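Local coordinates for necrotic enteritis toxin B (Clostridium perfringens, PDB 4I0N), which forms pores in membranes as a toxin of the alpha-hemolysin fold, probably by assembling into an oligomeric ring as its relatives do, at residues A[36-40]-A[241-245]; A[64-68]-A[80-85]; A[150-154]-A[213-217]. One frame throughout, in Å; residues are numbered along the deposited sequence.

Contact 1 of 3, residues A[36-40]-A[241-245]; sequences GWKAT and VEYQR
Trp37 and Tyr243 meet between the two facing sheets of the beta sandwich in this alpha-hemolysin fold. Strand 37-40 and strand 241-245 belong to different sheets, with axes 9.1 Å apart and running at 152°, so the link is made by side chains filling the interior.

Apolar packing comes first. The six-membered end of the Trp37 indole brings CZ3 to 3.6 Å from Tyr243 CB, which lies at the edge of the indole near its plane. Both residues turn CG away from the carbonyl carbon and beside the backbone N, and the two side chains run past each other in opposite directions. Further along, Ala39 CB rests 4.2 Å from Tyr243 CZ, and Val241 CG1 approaches the same methyl more loosely.

One direct hydrogen bond crosses the gap. Tyr243 OH donates to Lys38 O at 2.7 Å, the donor tilted 21° from the carbonyl plane, which satisfies the buried phenol and fixes the reach of its ring.

Charge enters at Arg245, whose NE is paired with Asp247 outside the segments. The Arg245 side chain crosses that of Trp37 at about a right angle, the guanidinium plane tilted 49° from the ring, and NH1 comes to 3.6 Å from Trp37 CZ2. A water finally joins the two, accepting from Trp37 NE1 at 3.0 Å and from Arg245 NH1 at 3.1 Å.

Contact 2 of 3, residues A[64-68]-A[80-85]; sequences IPSDK and KWPETY
Tyr85 reaches across to Ile64 and Ser66, and its atoms meet them in order. CB carries the ring away from the carbonyl carbon (chi1 -63°), pointing it toward segment 64-68. CD1 and CE1 then run along Ile64, whose CG2 methyl lies in the plane of the ring at its edge, 3.6 Å from CE1. CE1 also passes 3.6 Å from Ile64 O. At the tip, OH lies 3.3 Å from Ser66 CA and close to its CB, a van der Waals contact, while the polar partner of the phenol is Leu215 O beyond these segments. Ser66 CB rests against both the phenol oxygen and CG of Pro82, and its OG likewise turns to a helix carbonyl, that of Ile216.

At the other end the chemistry is ionic. The Lys80 chain bends at its last two torsions, bringing NZ back to Asp67. NZ makes a salt bridge to OD2 at 2.7 Å, arriving from above the carboxylate plane, and a hydrogen bond to Asp67 O at 3.1 Å. A water 2.9 Å from Lys80 NZ bridges it to Ser66 O, and Asp247 supplies a second carboxylate. The two carboxylates would favour the charged ammonium, although Arg245 NH2 lies close by. Nearby, Lys68 CA sends a C-H toward Lys80 O, 3.3 Å away.

Glu83 and Thr84 form a classic beta bulge in strand 76-92, where the chain turns a corner. On both sides of that corner, strand 76-92 meets the end of strand 53-65 and the loop after it, with helix 214-217 taking up the tips of Tyr85 and Ser66 and strand 236-255 touching Ile64 and Pro82.

Contact 3 of 3, residues A[150-154]-A[213-217]; sequences EQPDF and STLIS
Ser213 OG is gripped by two groups at once. It donates to Pro152 O at 2.6 Å, the donor tilted 34° from the carbonyl plane, and accepts from Leu215 N at 3.0 Å. With OG swung anti to its own N (chi1 164°), one hydroxyl caps the short helix 214-217 and ties that cap to the loop. The Pro152 ring lies against the same oxygen, its CG 3.5 Å from OG.

Water makes a second polar bridge, donating to Asp153 OD2 at 2.6 Å and accepting from Ser213 N, so the backbone just before the helix is held from the loop as well.

Behind these polar atoms sits an apolar patch. Leu215 divides its methyls: CD1 packs on the CD atom of Pro152 and also passes the Glu150 carbonyl, while CD2 lies over one face of the Phe154 ring, a CH-pi contact 3.8 Å from the centroid and 21° off the normal. Ile216 comes from another direction, its CG1 meeting the edge of that ring in plane, 4.0 Å from CE2. Phe154 is therefore clasped over a face and at an edge by consecutive helix residues, and Phe172 packs edge-to-face with it from strand 165-172.

The loop is a type II beta turn from Gln151 to Phe154, with Pro152 and then Asp153, in the left-handed backbone region, at its centre, closed by Phe154 N to Gln151 O. It leads out of strand 144-150, an outer strand of a three-stranded sheet; this is consistent with the stem folded against the body, as in soluble leukocidin-type monomers, and the helix start it meets is a classic serine N-cap.

How the contacts relate
Contact 1 is the most buried of the three, joining the two main sheets through aromatic and aliphatic side chains with few polar bonds. Contacts 2 and 3 are partly buried: contact 2 adds a salt bridge and a water, whereas contact 3 pairs a serine cap and a water with a Leu-Phe patch. Contacts 1 and 2 use neighbouring strands in both sheets and meet directly: Arg245 NH1 lies 2.9 Å from Pro65 O, a probable hydrogen bond. Contact 2 also touches the helix of contact 3, where Lys68 CB and Pro82 CG pack on its carbonyls. Contacts 1 and 3 do not touch, their centres about 17 Å apart, and contact 2 bridges them.

Contact 1 of 3, residues A[36-40]-A[241-245]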
loop_
_atom_site.group_PDB
_atom_site.type_symbol
_atom_site.label_atom_id
_atom_site.label_comp_id
_atom_site.label_asym_id
_atom_site.label_seq_id
_atom_site.Cartn_x
_atom_site.Cartn_y
_atom_site.Cartn_z
ATOM N N GLY A 36 6.651 -7.746 11.368
ATOM C CA GLY A 36 6.305 -8.312 10.075
ATOM C C GLY A 36 5.866 -7.280 9.057
ATOM O O GLY A 36 5.656 -7.617 7.887
ATOM N N TRP A 37 5.713 -6.024 9.500
ATOM C CA TRP A 37 5.411 -4.915 8.615
ATOM C C TRP A 37 6.737 -4.385 8.104
ATOM O O TRP A 37 7.636 -4.136 8.895
ATOM C CB TRP A 37 4.692 -3.794 9.383
ATOM C CG TRP A 37 3.371 -4.211 9.973
ATOM C CD1 TRP A 37 3.109 -5.326 10.732
ATOM C CD2 TRP A 37 2.142 -3.487 9.883
ATOM N NE1 TRP A 37 1.787 -5.346 11.109
ATOM C CE2 TRP A 37 1.168 -4.226 10.602
ATOM C CE3 TRP A 37 1.773 -2.285 9.275
ATOM C CZ2 TRP A 37 -0.158 -3.795 10.724
ATOM C CZ3 TRP A 37 0.451 -1.842 9.404
ATOM C CH2 TRP A 37 -0.499 -2.607 10.122
ATOM N N LYS A 38 6.848 -4.218 6.786
ATOM C CA LYS A 38 8.142 -3.918 6.157
ATOM C C LYS A 38 8.054 -2.725 5.221
ATOM O O LYS A 38 7.086 -2.585 4.486
ATOM C CB LYS A 38 8.605 -5.127 5.342
ATOM C CG LYS A 38 8.723 -6.394 6.147
ATOM C CD LYS A 38 9.135 -7.580 5.259
ATOM C CE LYS A 38 9.111 -8.894 6.054
ATOM N NZ LYS A 38 7.708 -9.213 6.485
ATOM N N ALA A 39 9.075 -1.877 5.233
ATOM C CA ALA A 39 9.178 -0.772 4.275
ATOM C C ALA A 39 10.588 -0.700 3.754
ATOM O O ALA A 39 11.548 -0.530 4.545
ATOM C CB ALA A 39 8.818 0.538 4.921
ATOM N N THR A 40 10.709 -0.798 2.424
ATOM C CA THR A 40 11.980 -0.561 1.752
ATOM C C THR A 40 11.795 0.650 0.867
ATOM O O THR A 40 10.909 0.657 0.005
ATOM C CB THR A 40 12.394 -1.771 0.890
ATOM O OG1 THR A 40 12.667 -2.890 1.748
ATOM C CG2 THR A 40 13.670 -1.455 0.069
ATOM N N VAL A 241 6.615 6.949 5.846
ATOM C CA VAL A 241 5.742 5.919 5.264
ATOM C C VAL A 241 4.837 5.460 6.398
ATOM O O VAL A 241 5.348 4.976 7.407
ATOM C CB VAL A 241 6.573 4.722 4.782
ATOM C CG1 VAL A 241 5.651 3.592 4.256
ATOM C CG2 VAL A 241 7.531 5.148 3.659
ATOM N N GLU A 242 3.520 5.647 6.251
ATOM C CA GLU A 242 2.538 5.268 7.277
ATOM C C GLU A 242 1.697 4.148 6.705
ATOM O O GLU A 242 1.168 4.268 5.592
ATOM C CB GLU A 242 1.619 6.424 7.681
ATOM C CG GLU A 242 2.349 7.688 8.092
ATOM C CD GLU A 242 1.405 8.840 8.367
ATOM O OE1 GLU A 242 0.192 8.775 7.992
ATOM O OE2 GLU A 242 1.883 9.824 8.971
ATOM N N TYR A 243 1.613 3.055 7.453
ATOM C CA TYR A 243 0.788 1.922 7.069
ATOM C C TYR A 243 -0.333 1.765 8.086
ATOM O O TYR A 243 -0.102 1.802 9.297
ATOM C CB TYR A 243 1.617 0.650 7.143
ATOM C CG TYR A 243 2.699 0.453 6.139
ATOM C CD1 TYR A 243 2.642 0.995 4.849
ATOM C CD2 TYR A 243 3.767 -0.389 6.458
ATOM C CE1 TYR A 243 3.647 0.706 3.907
ATOM C CE2 TYR A 243 4.754 -0.683 5.536
ATOM C CZ TYR A 243 4.712 -0.136 4.281
ATOM O OH TYR A 243 5.737 -0.469 3.416
ATOM N N GLN A 244 -1.542 1.550 7.591
ATOM C CA GLN A 244 -2.704 1.380 8.453
ATOM C C GLN A 244 -3.529 0.240 7.890
ATOM O O GLN A 244 -3.708 0.141 6.678
ATOM C CB GLN A 244 -3.471 2.696 8.454
ATOM C CG GLN A 244 -4.470 2.899 9.536
ATOM C CD GLN A 244 -4.680 4.399 9.770
ATOM O OE1 GLN A 244 -4.211 5.237 8.991
ATOM N NE2 GLN A 244 -5.351 4.731 10.829
ATOM N N ARG A 245 -4.020 -0.645 8.756
ATOM C CA ARG A 245 -4.829 -1.743 8.283
ATOM C C ARG A 245 -6.148 -1.703 9.041
ATOM O O ARG A 245 -6.147 -1.808 10.264
ATOM C CB ARG A 245 -4.104 -3.077 8.510
ATOM C CG ARG A 245 -4.773 -4.248 7.762
ATOM C CD ARG A 245 -4.315 -5.635 8.236
ATOM N NE ARG A 245 -4.681 -5.846 9.641
ATOM C CZ ARG A 245 -3.815 -6.168 10.597
ATOM N NH1 ARG A 245 -2.531 -6.410 10.305
ATOM N NH2 ARG A 245 -4.247 -6.293 11.849
HETATM O O HOH W 1 -0.287 -7.077 12.398
#

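Contact 2 of 3, residues A[64-68]-A[80-85]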
loop_
_atom_site.group_PDB
_atom_site.type_symbol
_atom_site.label_atom_id
_atom_site.label_comp_id
_atom_site.label_asym_id
_atom_site.label_seq_id
_atom_site.Cartn_x
_atom_site.Cartn_y
_atom_site.Cartn_z
ATOM N N ILE A 64 2.422 -5.601 4.499
ATOM C CA ILE A 64 1.544 -5.447 5.653
ATOM C C ILE A 64 0.839 -6.796 5.874
ATOM O O ILE A 64 0.048 -7.229 5.012
ATOM C CB ILE A 64 0.485 -4.319 5.468
ATOM C CG1 ILE A 64 1.135 -2.969 5.139
ATOM C CG2 ILE A 64 -0.394 -4.210 6.718
ATOM C CD1 ILE A 64 0.171 -1.893 4.530
ATOM N N PRO A 65 1.112 -7.469 7.006
ATOM C CA PRO A 65 0.448 -8.770 7.256
ATOM C C PRO A 65 -1.069 -8.613 7.368
ATOM O O PRO A 65 -1.551 -7.555 7.789
ATOM C CB PRO A 65 1.007 -9.236 8.615
ATOM C CG PRO A 65 2.036 -8.243 9.008
ATOM C CD PRO A 65 1.985 -7.044 8.123
ATOM N N SER A 66 -1.814 -9.640 6.958
ATOM C CA SER A 66 -3.273 -9.535 6.997
ATOM C C SER A 66 -3.777 -9.623 8.436
ATOM O O SER A 66 -4.812 -9.045 8.782
ATOM C CB SER A 66 -3.934 -10.642 6.155
ATOM O OG SER A 66 -3.635 -11.940 6.668
ATOM N N ASP A 67 -3.048 -10.378 9.250
ATOM C CA ASP A 67 -3.473 -10.723 10.615
ATOM C C ASP A 67 -4.875 -11.326 10.658
ATOM O O ASP A 67 -5.628 -11.125 11.614
ATOM C CB ASP A 67 -3.385 -9.504 11.534
ATOM C CG ASP A 67 -3.448 -9.875 12.995
ATOM O OD1 ASP A 67 -2.776 -10.848 13.388
ATOM O OD2 ASP A 67 -4.199 -9.222 13.737
ATOM N N LYS A 68 -5.226 -12.099 9.633
ATOM C CA LYS A 68 -6.514 -12.800 9.647
ATOM C C LYS A 68 -6.529 -13.783 10.806
ATOM O O LYS A 68 -5.561 -14.503 11.018
ATOM C CB LYS A 68 -6.735 -13.588 8.358
ATOM C CG LYS A 68 -8.151 -14.131 8.234
ATOM C CD LYS A 68 -8.204 -15.436 7.429
ATOM C CE LYS A 68 -7.957 -16.634 8.283
ATOM N NZ LYS A 68 -8.102 -17.889 7.519
ATOM N N LYS A 80 -11.703 -12.171 12.003
ATOM C CA LYS A 80 -11.182 -10.833 11.804
ATOM C C LYS A 80 -10.371 -10.810 10.508
ATOM O O LYS A 80 -9.504 -11.669 10.303
ATOM C CB LYS A 80 -10.309 -10.408 12.994
ATOM C CG LYS A 80 -9.847 -8.955 12.872
ATOM C CD LYS A 80 -9.001 -8.517 14.039
ATOM C CE LYS A 80 -7.595 -9.146 14.031
ATOM N NZ LYS A 80 -6.725 -8.598 12.937
ATOM N N TRP A 81 -10.599 -9.805 9.662
ATOM C CA TRP A 81 -9.999 -9.796 8.327
ATOM C C TRP A 81 -9.752 -8.342 7.899
ATOM O O TRP A 81 -10.392 -7.437 8.439
ATOM C CB TRP A 81 -10.906 -10.551 7.334
ATOM C CG TRP A 81 -12.246 -9.914 7.130
ATOM C CD1 TRP A 81 -13.329 -9.964 7.970
ATOM C CD2 TRP A 81 -12.627 -9.097 6.027
ATOM N NE1 TRP A 81 -14.378 -9.238 7.432
ATOM C CE2 TRP A 81 -13.961 -8.676 6.253
ATOM C CE3 TRP A 81 -11.960 -8.665 4.866
ATOM C CZ2 TRP A 81 -14.658 -7.852 5.356
ATOM C CZ3 TRP A 81 -12.647 -7.858 3.961
ATOM C CH2 TRP A 81 -13.996 -7.463 4.214
ATOM N N PRO A 82 -8.784 -8.115 6.986
ATOM C CA PRO A 82 -8.446 -6.742 6.608
ATOM C C PRO A 82 -9.334 -6.227 5.480
ATOM O O PRO A 82 -9.335 -6.782 4.366
ATOM C CB PRO A 82 -6.988 -6.862 6.153
ATOM C CG PRO A 82 -6.910 -8.222 5.561
ATOM C CD PRO A 82 -7.806 -9.087 6.461
ATOM N N GLU A 83 -10.108 -5.188 5.778
ATOM C CA GLU A 83 -11.034 -4.659 4.792
ATOM C C GLU A 83 -10.376 -3.563 3.964
ATOM O O GLU A 83 -10.701 -3.415 2.782
ATOM C CB GLU A 83 -12.341 -4.195 5.456
ATOM C CG GLU A 83 -13.450 -3.780 4.453
ATOM C CD GLU A 83 -13.317 -2.342 3.968
ATOM O OE1 GLU A 83 -12.573 -1.548 4.599
ATOM O OE2 GLU A 83 -13.958 -2.009 2.940
ATOM N N THR A 84 -9.459 -2.803 4.575
ATOM C CA THR A 84 -8.718 -1.738 3.870
ATOM C C THR A 84 -7.269 -1.678 4.344
ATOM O O THR A 84 -7.000 -1.624 5.558
ATOM C CB THR A 84 -9.373 -0.302 4.028
ATOM O OG1 THR A 84 -10.672 -0.280 3.405
ATOM C CG2 THR A 84 -8.486 0.777 3.355
ATOM N N TYR A 85 -6.335 -1.679 3.388
ATOM C CA TYR A 85 -4.971 -1.254 3.688
ATOM C C TYR A 85 -4.780 0.198 3.208
ATOM O O TYR A 85 -5.044 0.501 2.058
ATOM C CB TYR A 85 -3.974 -2.133 2.961
ATOM C CG TYR A 85 -3.986 -3.585 3.339
ATOM C CD1 TYR A 85 -3.090 -4.077 4.308
ATOM C CD2 TYR A 85 -4.831 -4.490 2.683
ATOM C CE1 TYR A 85 -3.053 -5.443 4.636
ATOM C CE2 TYR A 85 -4.814 -5.872 3.017
ATOM C CZ TYR A 85 -3.917 -6.326 3.990
ATOM O OH TYR A 85 -3.876 -7.674 4.303
HETATM O O HOH W 2 -7.288 -8.695 10.107
#

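Contact 3 of 3, residues A[150-154]-A[213-217]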
loop_
_atom_site.group_PDB
_atom_site.type_symbol
_atom_site.label_atom_id
_atom_site.label_comp_id
_atom_site.label_asym_id
_atom_site.label_seq_id
_atom_site.Cartn_x
_atom_site.Cartn_y
_atom_site.Cartn_z
ATOM N N GLU A 150 0.006 -7.210 -6.839
ATOM C CA GLU A 150 -1.295 -7.820 -7.058
ATOM C C GLU A 150 -2.279 -7.482 -5.918
ATOM O O GLU A 150 -1.884 -7.292 -4.746
ATOM C CB GLU A 150 -1.164 -9.335 -7.265
ATOM C CG GLU A 150 -0.779 -10.084 -6.016
ATOM C CD GLU A 150 -0.745 -11.586 -6.206
ATOM O OE1 GLU A 150 -1.315 -12.098 -7.206
ATOM O OE2 GLU A 150 -0.139 -12.245 -5.339
ATOM N N GLN A 151 -3.560 -7.389 -6.268
ATOM C CA GLN A 151 -4.592 -7.053 -5.280
ATOM C C GLN A 151 -5.888 -7.854 -5.520
ATOM O O GLN A 151 -6.966 -7.271 -5.562
ATOM C CB GLN A 151 -4.864 -5.538 -5.290
ATOM C CG GLN A 151 -5.297 -5.038 -6.689
ATOM C CD GLN A 151 -5.691 -3.565 -6.712
ATOM O OE1 GLN A 151 -5.563 -2.873 -5.721
ATOM N NE2 GLN A 151 -6.157 -3.086 -7.868
ATOM N N PRO A 152 -5.795 -9.191 -5.653
ATOM C CA PRO A 152 -7.038 -9.964 -5.921
ATOM C C PRO A 152 -8.157 -9.641 -4.928
ATOM O O PRO A 152 -7.920 -9.620 -3.714
ATOM C CB PRO A 152 -6.601 -11.428 -5.781
ATOM C CG PRO A 152 -5.307 -11.354 -4.971
ATOM C CD PRO A 152 -4.643 -10.084 -5.444
ATOM N N ASP A 153 -9.343 -9.361 -5.476
ATOM C CA ASP A 153 -10.570 -9.009 -4.718
ATOM C C ASP A 153 -10.606 -7.611 -4.112
ATOM O O ASP A 153 -11.587 -7.284 -3.428
ATOM C CB ASP A 153 -10.874 -10.026 -3.598
ATOM C CG ASP A 153 -11.148 -11.431 -4.124
ATOM O OD1 ASP A 153 -11.358 -11.627 -5.347
ATOM O OD2 ASP A 153 -11.166 -12.344 -3.284
ATOM N N PHE A 154 -9.562 -6.804 -4.362
ATOM C CA PHE A 154 -9.442 -5.452 -3.833
ATOM C C PHE A 154 -9.285 -4.470 -4.984
ATOM O O PHE A 154 -9.079 -4.897 -6.144
ATOM C CB PHE A 154 -8.221 -5.325 -2.892
ATOM C CG PHE A 154 -8.414 -5.934 -1.531
ATOM C CD1 PHE A 154 -8.387 -5.122 -0.392
ATOM C CD2 PHE A 154 -8.534 -7.325 -1.380
ATOM C CE1 PHE A 154 -8.523 -5.699 0.913
ATOM C CE2 PHE A 154 -8.669 -7.920 -0.111
ATOM C CZ PHE A 154 -8.666 -7.098 1.046
ATOM N N SER A 213 -8.658 -14.393 -1.093
ATOM C CA SER A 213 -7.618 -13.551 -1.647
ATOM C C SER A 213 -6.371 -13.640 -0.776
ATOM O O SER A 213 -6.473 -13.697 0.451
ATOM C CB SER A 213 -8.085 -12.099 -1.661
ATOM O OG SER A 213 -6.976 -11.247 -1.854
ATOM N N THR A 214 -5.204 -13.644 -1.409
ATOM C CA THR A 214 -3.937 -13.598 -0.664
ATOM C C THR A 214 -3.805 -12.349 0.220
ATOM O O THR A 214 -3.090 -12.375 1.210
ATOM C CB THR A 214 -2.704 -13.714 -1.594
ATOM O OG1 THR A 214 -2.699 -12.630 -2.532
ATOM C CG2 THR A 214 -2.735 -15.011 -2.332
ATOM N N LEU A 215 -4.511 -11.263 -0.116
ATOM C CA LEU A 215 -4.522 -10.059 0.737
ATOM C C LEU A 215 -5.263 -10.297 2.062
ATOM O O LEU A 215 -5.064 -9.577 3.048
ATOM C CB LEU A 215 -5.141 -8.867 -0.012
ATOM C CG LEU A 215 -4.143 -8.019 -0.812
ATOM C CD1 LEU A 215 -3.453 -8.790 -1.966
ATOM C CD2 LEU A 215 -4.878 -6.773 -1.380
ATOM N N ILE A 216 -6.093 -11.327 2.085
ATOM C CA ILE A 216 -6.785 -11.715 3.331
ATOM C C ILE A 216 -6.042 -12.848 4.056
ATOM O O ILE A 216 -5.837 -12.805 5.280
ATOM C CB ILE A 216 -8.264 -12.053 3.055
ATOM C CG1 ILE A 216 -8.985 -10.761 2.631
ATOM C CG2 ILE A 216 -8.949 -12.678 4.290
ATOM C CD1 ILE A 216 -10.379 -10.984 2.021
ATOM N N SER A 217 -5.641 -13.869 3.315
ATOM C CA SER A 217 -4.955 -15.000 3.947
ATOM C C SER A 217 -3.533 -14.650 4.390
ATOM O O SER A 217 -3.052 -15.161 5.395
ATOM C CB SER A 217 -4.945 -16.201 3.009
ATOM O OG SER A 217 -4.217 -15.886 1.834
HETATM O O HOH W 3 -11.267 -13.233 -0.798
#